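Local coordinates for protein arginyl-trna synthetase (Thermus thermophilus, PDB 1IQ0) that probably catalyses the ATP-dependent attachment of L-arginine to tRNA(Arg), with release of AMP and diphosphate, as a monomeric class I aminoacyl-tRNA synthetase, at residues L146-D151 with S241-A246; A303-F308 with Q361-A366; D60-P65 with L78-R83. One frame throughout, in Å; residues are numbered along the deposited sequence.

Overall arrangement
Along the chain interaction 3 comes first, then interaction 1, then interaction 2, each closing before the next opens. Interaction 3 belongs to the N-terminal domain, where a four-stranded antiparallel sheet meets helix 3-15. The other two belong to the class I catalytic domain: interaction 1 joins the end of strand 141-149 and the loop after it to helix 240-245, and interaction 2 joins helix 301-312 to helix 361-370. Their centres are about 16 Å apart, and they touch through Phe308, which packs on Leu146, Tyr148 and Ile243, so the two contacts adjoin. The centre of interaction 3 lies about 55 Å from that of interaction 1 and about 47 Å from that of interaction 2, which shows how extended this monomer is.

Interaction 1. Residues L146-D151 with S241-A246; sequences LNYIDD and SDIVRA
Asp151 and Ser241 form the tight end of this contact, through two bonds that engage both carboxylate oxygens. Ser241 OG donates to Asp151 OD1 at 2.6 Å, and Ser241 N donates to Asp151 OD2 at 3.0 Å with an N-H...O angle of 159°; each oxygen uses its syn lone pair. Paired in this way, the carboxylate cannot easily rotate. Asp151 CG sits between its own backbone N and carbonyl carbon (chi1 64°), which directs the carboxylate at the serine. Ser241 lies in the first turn of helix 240-245, so the carboxylate is held near the N-terminal end of that helix. The setting is the parallel core of the Rossmann-like catalytic domain: strand 141-149 runs between strands 236-239 and 104-108, and Tyr148 N is bonded to Ser111 OG just ahead of the HIGH motif. The second touch is looser. Tyr148 and Ile243 cross at about a right angle, and Ile243 CD1 meets the tyrosine ring obliquely, 4.0 Å from Tyr148 CE1, while Val238 also lies against Ile243. The hydroxyl of the partly exposed tyrosine is hydrogen-bonded to Glu240 OE1. Toward solvent, the exposed Arg245 pairs within the helix segment, its NH1 forming a salt bridge with Asp242 OD2; Asp242 OD1 is taken up by Arg213 and Ser335.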
loop_
_atom_site.group_PDB
_atom_site.type_symbol
_atom_site.label_atom_id
_atom_site.label_comp_id
_atom_site.label_asym_id
_atom_site.label_seq_id
_atom_site.Cartn_x
_atom_site.Cartn_y
_atom_site.Cartn_z
ATOM N N LEU A 146 11.490 0.127 -3.922
ATOM C CA LEU A 146 12.307 0.597 -5.030
ATOM C C LEU A 146 11.582 1.670 -5.828
ATOM O O LEU A 146 10.380 1.566 -6.063
ATOM C CB LEU A 146 12.653 -0.582 -5.948
ATOM C CG LEU A 146 13.488 -0.341 -7.214
ATOM C CD1 LEU A 146 14.088 -1.660 -7.665
ATOM C CD2 LEU A 146 12.623 0.262 -8.329
ATOM N N ASN A 147 12.320 2.702 -6.229
ATOM C CA ASN A 147 11.767 3.782 -7.041
ATOM C C ASN A 147 12.573 3.791 -8.351
ATOM O O ASN A 147 13.776 4.049 -8.342
ATOM C CB ASN A 147 11.899 5.119 -6.303
ATOM C CG ASN A 147 11.191 6.265 -7.020
ATOM O OD1 ASN A 147 11.073 7.371 -6.481
ATOM N ND2 ASN A 147 10.723 6.010 -8.235
ATOM N N TYR A 148 11.909 3.478 -9.464
ATOM C CA TYR A 148 12.554 3.417 -10.778
ATOM C C TYR A 148 12.624 4.794 -11.421
ATOM O O TYR A 148 11.607 5.458 -11.573
ATOM C CB TYR A 148 11.786 2.457 -11.695
ATOM C CG TYR A 148 12.163 2.552 -13.162
ATOM C CD1 TYR A 148 13.439 2.192 -13.600
ATOM C CD2 TYR A 148 11.247 3.026 -14.104
ATOM C CE1 TYR A 148 13.800 2.301 -14.945
ATOM C CE2 TYR A 148 11.593 3.139 -15.452
ATOM C CZ TYR A 148 12.874 2.774 -15.865
ATOM O OH TYR A 148 13.218 2.863 -17.191
ATOM N N ILE A 149 13.829 5.207 -11.806
ATOM C CA ILE A 149 14.037 6.521 -12.407
ATOM C C ILE A 149 14.371 6.397 -13.901
ATOM O O ILE A 149 15.462 5.966 -14.268
ATOM C CB ILE A 149 15.194 7.275 -11.683
ATOM C CG1 ILE A 149 15.034 7.162 -10.158
ATOM C CG2 ILE A 149 15.205 8.745 -12.097
ATOM C CD1 ILE A 149 13.743 7.785 -9.593
ATOM N N ASP A 150 13.423 6.767 -14.756
ATOM C CA ASP A 150 13.621 6.694 -16.204
ATOM C C ASP A 150 14.364 7.959 -16.653
ATOM O O ASP A 150 13.776 8.878 -17.217
ATOM C CB ASP A 150 12.260 6.593 -16.915
ATOM C CG ASP A 150 12.397 6.294 -18.414
ATOM O OD1 ASP A 150 13.528 6.292 -18.919
ATOM O OD2 ASP A 150 11.370 6.066 -19.092
ATOM N N ASP A 151 15.664 8.003 -16.399
ATOM C CA ASP A 151 16.451 9.177 -16.746
ATOM C C ASP A 151 16.851 9.299 -18.215
ATOM O O ASP A 151 17.512 10.262 -18.578
ATOM C CB ASP A 151 17.711 9.240 -15.881
ATOM C CG ASP A 151 18.636 8.072 -16.119
ATOM O OD1 ASP A 151 19.867 8.277 -16.087
ATOM O OD2 ASP A 151 18.128 6.948 -16.327
ATOM N N SER A 241 19.646 4.485 -17.035
ATOM C CA SER A 241 21.004 4.506 -17.590
ATOM C C SER A 241 21.914 3.469 -16.928
ATOM O O SER A 241 22.821 2.939 -17.572
ATOM C CB SER A 241 21.630 5.907 -17.491
ATOM O OG SER A 241 21.662 6.387 -16.163
ATOM N N ASP A 242 21.690 3.182 -15.648
ATOM C CA ASP A 242 22.492 2.158 -14.966
ATOM C C ASP A 242 22.024 0.774 -15.425
ATOM O O ASP A 242 22.820 -0.160 -15.518
ATOM C CB ASP A 242 22.357 2.278 -13.446
ATOM C CG ASP A 242 23.069 3.504 -12.900
ATOM O OD1 ASP A 242 22.537 4.149 -11.968
ATOM O OD2 ASP A 242 24.163 3.817 -13.404
ATOM N N ILE A 243 20.730 0.644 -15.712
ATOM C CA ILE A 243 20.191 -0.628 -16.191
ATOM C C ILE A 243 20.827 -0.950 -17.552
ATOM O O ILE A 243 21.117 -2.106 -17.858
ATOM C CB ILE A 243 18.641 -0.569 -16.328
ATOM C CG1 ILE A 243 17.995 -0.693 -14.944
ATOM C CG2 ILE A 243 18.148 -1.666 -17.269
ATOM C CD1 ILE A 243 16.450 -0.672 -14.954
ATOM N N VAL A 244 21.049 0.083 -18.360
ATOM C CA VAL A 244 21.668 -0.090 -19.672
ATOM C C VAL A 244 23.135 -0.515 -19.510
ATOM O O VAL A 244 23.587 -1.464 -20.153
ATOM C CB VAL A 244 21.589 1.226 -20.508
ATOM C CG1 VAL A 244 22.464 1.117 -21.778
ATOM C CG2 VAL A 244 20.134 1.499 -20.904
ATOM N N ARG A 245 23.868 0.176 -18.640
ATOM C CA ARG A 245 25.272 -0.148 -18.401
ATOM C C ARG A 245 25.432 -1.570 -17.863
ATOM O O ARG A 245 26.400 -2.261 -18.191
ATOM C CB ARG A 245 25.902 0.842 -17.403
ATOM C CG ARG A 245 27.436 0.737 -17.308
ATOM C CD ARG A 245 28.058 1.717 -16.304
ATOM N NE ARG A 245 27.410 3.029 -16.343
ATOM C CZ ARG A 245 26.338 3.358 -15.619
ATOM N NH1 ARG A 245 25.794 2.468 -14.787
ATOM N NH2 ARG A 245 25.794 4.566 -15.737
ATOM N N ALA A 246 24.483 -1.998 -17.036
ATOM C CA ALA A 246 24.506 -3.334 -16.441
ATOM C C ALA A 246 24.240 -4.413 -17.481
ATOM O O ALA A 246 24.398 -5.596 -17.203
ATOM C CB ALA A 246 23.468 -3.425 -15.327
#

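Interaction 2. Residues A303-F308 with Q361-A366; sequences AKDIAF and QALVRA
Ile306 and Leu363 carry this helix-to-helix contact, which is entirely apolar. Their closest atoms are the terminal methyls, Ile306 CD1 and Leu363 CD1 at 3.8 Å, and the two side chains cross obliquely. Behind the methyls, the Ile306 CG1 methylene comes within 4.1 Å of the branch carbon Leu363 CG. Ile306 holds its longer branch beside the backbone N (chi1 -69°) and extended about the CB-CG1 bond (chi2 168°), which carries CD1 across to the leucine. Leu363 swings CG anti to its own N (chi1 172°), pointing the whole fork at helix 301-312. One prong, CD1, meets the isoleucine, while the other, CD2, reaches the base of the Asp305 side chain, with 4.3 Å between Leu363 CD2 and Asp305 CB. In the catalytic domain, helix 361-370 belongs to the beta-alpha-beta crossover from strand 348-354 to its parallel neighbour 380-390, so the leucine ties that connection to helix 301-312. The backbones come close as well: Ile306 CA and Val364 CA are 5.6 Å apart, and Val364, beside the leucine, adds buried surface and leans on Ala380. Helix 248-256 packs on helix 301-312, Leu256 against Ile306 and Leu249 and Leu253 against Ala303. Lys304 reaches away to a salt bridge with Glu240.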
loop_
_atom_site.group_PDB
_atom_site.type_symbol
_atom_site.label_atom_id
_atom_site.label_comp_id
_atom_site.label_asym_id
_atom_site.label_seq_id
_atom_site.Cartn_x
_atom_site.Cartn_y
_atom_site.Cartn_z
ATOM N N ALA A 303 10.467 -6.619 -23.471
ATOM C CA ALA A 303 11.759 -7.248 -23.240
ATOM C C ALA A 303 12.457 -6.542 -22.073
ATOM O O ALA A 303 13.040 -7.191 -21.204
ATOM C CB ALA A 303 12.622 -7.172 -24.505
ATOM N N LYS A 304 12.388 -5.214 -22.050
ATOM C CA LYS A 304 13.016 -4.453 -20.975
ATOM C C LYS A 304 12.348 -4.712 -19.624
ATOM O O LYS A 304 13.033 -4.754 -18.599
ATOM C CB LYS A 304 13.013 -2.950 -21.295
ATOM C CG LYS A 304 13.883 -2.585 -22.502
ATOM C CD LYS A 304 14.202 -1.090 -22.570
ATOM C CE LYS A 304 15.000 -0.626 -21.351
ATOM N NZ LYS A 304 16.282 -1.386 -21.137
ATOM N N ASP A 305 11.023 -4.885 -19.613
ATOM C CA ASP A 305 10.325 -5.166 -18.356
ATOM C C ASP A 305 10.768 -6.530 -17.840
ATOM O O ASP A 305 10.964 -6.719 -16.639
ATOM C CB ASP A 305 8.802 -5.162 -18.541
ATOM C CG ASP A 305 8.240 -3.763 -18.763
ATOM O OD1 ASP A 305 8.870 -2.786 -18.303
ATOM O OD2 ASP A 305 7.162 -3.639 -19.382
ATOM N N ILE A 306 10.928 -7.483 -18.754
ATOM C CA ILE A 306 11.372 -8.818 -18.374
ATOM C C ILE A 306 12.778 -8.779 -17.765
ATOM O O ILE A 306 13.019 -9.372 -16.715
ATOM C CB ILE A 306 11.359 -9.777 -19.591
ATOM C CG1 ILE A 306 9.913 -10.042 -20.012
ATOM C CG2 ILE A 306 12.044 -11.104 -19.235
ATOM C CD1 ILE A 306 9.788 -10.736 -21.365
ATOM N N ALA A 307 13.694 -8.072 -18.423
ATOM C CA ALA A 307 15.073 -7.949 -17.949
ATOM C C ALA A 307 15.120 -7.440 -16.506
ATOM O O ALA A 307 15.774 -8.031 -15.648
ATOM C CB ALA A 307 15.859 -6.990 -18.858
ATOM N N PHE A 308 14.418 -6.338 -16.260
ATOM C CA PHE A 308 14.357 -5.712 -14.946
ATOM C C PHE A 308 13.737 -6.664 -13.913
ATOM O O PHE A 308 14.225 -6.773 -12.791
ATOM C CB PHE A 308 13.551 -4.408 -15.048
ATOM C CG PHE A 308 13.651 -3.520 -13.832
ATOM C CD1 PHE A 308 14.825 -3.453 -13.091
ATOM C CD2 PHE A 308 12.584 -2.694 -13.472
ATOM C CE1 PHE A 308 14.936 -2.572 -12.008
ATOM C CE2 PHE A 308 12.687 -1.814 -12.396
ATOM C CZ PHE A 308 13.864 -1.752 -11.665
ATOM N N GLN A 361 0.399 -8.736 -16.819
ATOM C CA GLN A 361 1.177 -9.585 -15.920
ATOM C C GLN A 361 1.558 -10.870 -16.638
ATOM O O GLN A 361 2.559 -11.511 -16.308
ATOM C CB GLN A 361 0.370 -9.928 -14.665
ATOM C CG GLN A 361 0.111 -8.750 -13.744
ATOM C CD GLN A 361 -0.641 -9.149 -12.488
ATOM O OE1 GLN A 361 -0.199 -10.020 -11.737
ATOM N NE2 GLN A 361 -1.782 -8.511 -12.251
ATOM N N ALA A 362 0.746 -11.240 -17.623
ATOM C CA ALA A 362 0.979 -12.441 -18.407
ATOM C C ALA A 362 2.394 -12.450 -18.991
ATOM O O ALA A 362 3.021 -13.506 -19.097
ATOM C CB ALA A 362 -0.051 -12.533 -19.532
ATOM N N LEU A 363 2.881 -11.268 -19.367
ATOM C CA LEU A 363 4.217 -11.113 -19.947
ATOM C C LEU A 363 5.340 -11.638 -19.055
ATOM O O LEU A 363 6.024 -12.596 -19.416
ATOM C CB LEU A 363 4.497 -9.639 -20.274
ATOM C CG LEU A 363 5.933 -9.286 -20.706
ATOM C CD1 LEU A 363 6.218 -9.785 -22.121
ATOM C CD2 LEU A 363 6.115 -7.783 -20.635
ATOM N N VAL A 364 5.544 -11.013 -17.899
ATOM C CA VAL A 364 6.621 -11.450 -17.013
ATOM C C VAL A 364 6.342 -12.832 -16.459
ATOM O O VAL A 364 7.263 -13.631 -16.261
ATOM C CB VAL A 364 6.846 -10.464 -15.837
ATOM C CG1 VAL A 364 7.002 -9.054 -16.369
ATOM C CG2 VAL A 364 5.709 -10.557 -14.851
ATOM N N ARG A 365 5.066 -13.114 -16.218
ATOM C CA ARG A 365 4.656 -14.414 -15.701
ATOM C C ARG A 365 5.171 -15.496 -16.639
ATOM O O ARG A 365 5.883 -16.412 -16.223
ATOM C CB ARG A 365 3.128 -14.500 -15.620
ATOM C CG ARG A 365 2.561 -14.517 -14.208
ATOM C CD ARG A 365 2.793 -13.201 -13.478
ATOM N NE ARG A 365 2.305 -13.243 -12.100
ATOM C CZ ARG A 365 1.031 -13.410 -11.755
ATOM N NH1 ARG A 365 0.098 -13.549 -12.687
ATOM N NH2 ARG A 365 0.689 -13.439 -10.472
ATOM N N ALA A 366 4.810 -15.372 -17.914
ATOM C CA ALA A 366 5.216 -16.336 -18.930
ATOM C C ALA A 366 6.725 -16.353 -19.101
ATOM O O ALA A 366 7.318 -17.418 -19.284
ATOM C CB ALA A 366 4.547 -16.001 -20.262
#

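Interaction 3. Residues D60-P65 with L78-R83; sequences DRLPLP and LNFRLR
Phe80, whose backbone is hydrogen-bonded to Tyr36 of strand 36-39 and to Asp35 just before it, sends its ring across to Leu62, and the contact itself is purely apolar. Leu62 CD2 arrives at the rim of the ring, in its plane, 3.6 Å from Phe80 CE2 and 3.9 Å from Phe80 CZ, so the methyl abuts an edge rather than lying over a face. The two side chains approach from opposite directions. Leu62 extends CG anti to the backbone N (chi1 177°), which lets a residue in the irregular segment after helix 51-60 span a wide backbone gap: Leu62 CA and Leu78 CA are 10.9 Å apart. This is the N-terminal domain, in which strand 77-82 is an inner strand of a four-stranded antiparallel sheet. Leu78 and Phe80, two residues apart on that strand, face the same way; the lighter touch is Leu62 CD2 on Leu78 CD2 at 4.5 Å. Helix 3-15 completes the hydrophobic layer, with Leu6 and Ile10 on Phe80 and Ala13 on Leu62. Charged residues mark the far end of the strand, where Arg81 pairs with Glu70, and Arg83, at the N-cap position of helix 84-92, pairs with Glu66.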
loop_
_atom_site.group_PDB
_atom_site.type_symbol
_atom_site.label_atom_id
_atom_site.label_comp_id
_atom_site.label_asym_id
_atom_site.label_seq_id
_atom_site.Cartn_x
_atom_site.Cartn_y
_atom_site.Cartn_z
ATOM N N ASP A 60 -18.279 -31.668 17.108
ATOM C CA ASP A 60 -17.983 -32.924 17.792
ATOM C C ASP A 60 -16.497 -33.269 17.897
ATOM O O ASP A 60 -16.059 -33.846 18.893
ATOM C CB ASP A 60 -18.732 -34.067 17.102
ATOM C CG ASP A 60 -20.239 -33.906 17.181
ATOM O OD1 ASP A 60 -20.958 -34.730 16.582
ATOM O OD2 ASP A 60 -20.706 -32.957 17.845
ATOM N N ARG A 61 -15.721 -32.919 16.878
ATOM C CA ARG A 61 -14.296 -33.220 16.889
ATOM C C ARG A 61 -13.418 -31.991 17.078
ATOM O O ARG A 61 -12.237 -32.012 16.726
ATOM C CB ARG A 61 -13.896 -33.924 15.590
ATOM C CG ARG A 61 -14.627 -35.227 15.346
ATOM C CD ARG A 61 -14.086 -35.942 14.124
ATOM N NE ARG A 61 -14.806 -37.185 13.870
ATOM C CZ ARG A 61 -14.500 -38.043 12.903
ATOM N NH1 ARG A 61 -13.481 -37.796 12.092
ATOM N NH2 ARG A 61 -15.214 -39.149 12.748
ATOM N N LEU A 62 -13.983 -30.923 17.635
ATOM C CA LEU A 62 -13.211 -29.703 17.840
ATOM C C LEU A 62 -12.871 -29.413 19.295
ATOM O O LEU A 62 -13.745 -29.065 20.088
ATOM C CB LEU A 62 -13.951 -28.499 17.259
ATOM C CG LEU A 62 -13.262 -27.144 17.470
ATOM C CD1 LEU A 62 -11.874 -27.157 16.851
ATOM C CD2 LEU A 62 -14.103 -26.043 16.851
ATOM N N PRO A 63 -11.592 -29.562 19.667
ATOM C CA PRO A 63 -11.190 -29.289 21.048
ATOM C C PRO A 63 -11.198 -27.769 21.219
ATOM O O PRO A 63 -10.389 -27.059 20.617
ATOM C CB PRO A 63 -9.789 -29.888 21.119
ATOM C CG PRO A 63 -9.265 -29.646 19.738
ATOM C CD PRO A 63 -10.443 -30.015 18.862
ATOM N N LEU A 64 -12.126 -27.277 22.031
ATOM C CA LEU A 64 -12.275 -25.843 22.257
ATOM C C LEU A 64 -11.080 -25.130 22.871
ATOM O O LEU A 64 -10.548 -25.558 23.893
ATOM C CB LEU A 64 -13.502 -25.578 23.135
ATOM C CG LEU A 64 -14.855 -26.068 22.605
ATOM C CD1 LEU A 64 -15.938 -25.779 23.641
ATOM C CD2 LEU A 64 -15.178 -25.386 21.276
ATOM N N PRO A 65 -10.628 -24.033 22.238
ATOM C CA PRO A 65 -9.491 -23.299 22.804
ATOM C C PRO A 65 -10.022 -22.781 24.145
ATOM O O PRO A 65 -11.234 -22.592 24.287
ATOM C CB PRO A 65 -9.273 -22.172 21.800
ATOM C CG PRO A 65 -9.721 -22.787 20.499
ATOM C CD PRO A 65 -10.983 -23.519 20.903
ATOM N N LEU A 78 -21.003 -22.492 12.115
ATOM C CA LEU A 78 -20.656 -23.004 13.432
ATOM C C LEU A 78 -20.173 -21.737 14.132
ATOM O O LEU A 78 -19.108 -21.205 13.803
ATOM C CB LEU A 78 -19.535 -24.044 13.384
ATOM C CG LEU A 78 -19.082 -24.461 14.797
ATOM C CD1 LEU A 78 -20.281 -24.938 15.621
ATOM C CD2 LEU A 78 -18.031 -25.552 14.716
ATOM N N ASN A 79 -20.977 -21.231 15.064
ATOM C CA ASN A 79 -20.627 -20.009 15.779
ATOM C C ASN A 79 -19.937 -20.265 17.105
ATOM O O ASN A 79 -20.115 -21.314 17.724
ATOM C CB ASN A 79 -21.870 -19.150 16.016
ATOM C CG ASN A 79 -22.470 -18.628 14.731
ATOM O OD1 ASN A 79 -21.762 -18.368 13.757
ATOM N ND2 ASN A 79 -23.781 -18.454 14.727
ATOM N N PHE A 80 -19.146 -19.290 17.536
ATOM C CA PHE A 80 -18.424 -19.409 18.789
ATOM C C PHE A 80 -18.660 -18.218 19.704
ATOM O O PHE A 80 -18.503 -17.062 19.299
ATOM C CB PHE A 80 -16.918 -19.538 18.531
ATOM C CG PHE A 80 -16.555 -20.652 17.600
ATOM C CD1 PHE A 80 -16.643 -20.481 16.223
ATOM C CD2 PHE A 80 -16.142 -21.883 18.101
ATOM C CE1 PHE A 80 -16.322 -21.525 15.351
ATOM C CE2 PHE A 80 -15.818 -22.935 17.241
ATOM C CZ PHE A 80 -15.908 -22.755 15.861
ATOM N N ARG A 81 -19.044 -18.507 20.939
ATOM C CA ARG A 81 -19.255 -17.465 21.922
ATOM C C ARG A 81 -17.990 -17.497 22.773
ATOM O O ARG A 81 -17.625 -18.544 23.305
ATOM C CB ARG A 81 -20.501 -17.757 22.765
ATOM C CG ARG A 81 -20.806 -16.699 23.834
ATOM C CD ARG A 81 -22.300 -16.639 24.142
ATOM N NE ARG A 81 -22.898 -17.972 24.204
ATOM C CZ ARG A 81 -22.716 -18.836 25.196
ATOM N NH1 ARG A 81 -21.953 -18.515 26.233
ATOM N NH2 ARG A 81 -23.282 -20.035 25.138
ATOM N N LEU A 82 -17.316 -16.354 22.878
ATOM C CA LEU A 82 -16.079 -16.262 23.635
ATOM C C LEU A 82 -16.301 -16.035 25.121
ATOM O O LEU A 82 -17.333 -15.508 25.533
ATOM C CB LEU A 82 -15.214 -15.124 23.079
ATOM C CG LEU A 82 -14.826 -15.206 21.593
ATOM C CD1 LEU A 82 -13.949 -14.019 21.223
ATOM C CD2 LEU A 82 -14.090 -16.520 21.313
ATOM N N ARG A 83 -15.338 -16.453 25.933
ATOM C CA ARG A 83 -15.442 -16.215 27.363
ATOM C C ARG A 83 -15.109 -14.733 27.505
ATOM O O ARG A 83 -14.056 -14.272 27.054
ATOM C CB ARG A 83 -14.432 -17.057 28.148
ATOM C CG ARG A 83 -14.678 -18.556 28.097
ATOM C CD ARG A 83 -13.907 -19.249 29.205
ATOM N NE ARG A 83 -12.512 -18.826 29.228
ATOM C CZ ARG A 83 -11.649 -19.135 30.190
ATOM N NH1 ARG A 83 -12.037 -19.878 31.222
ATOM N NH2 ARG A 83 -10.398 -18.692 30.124
#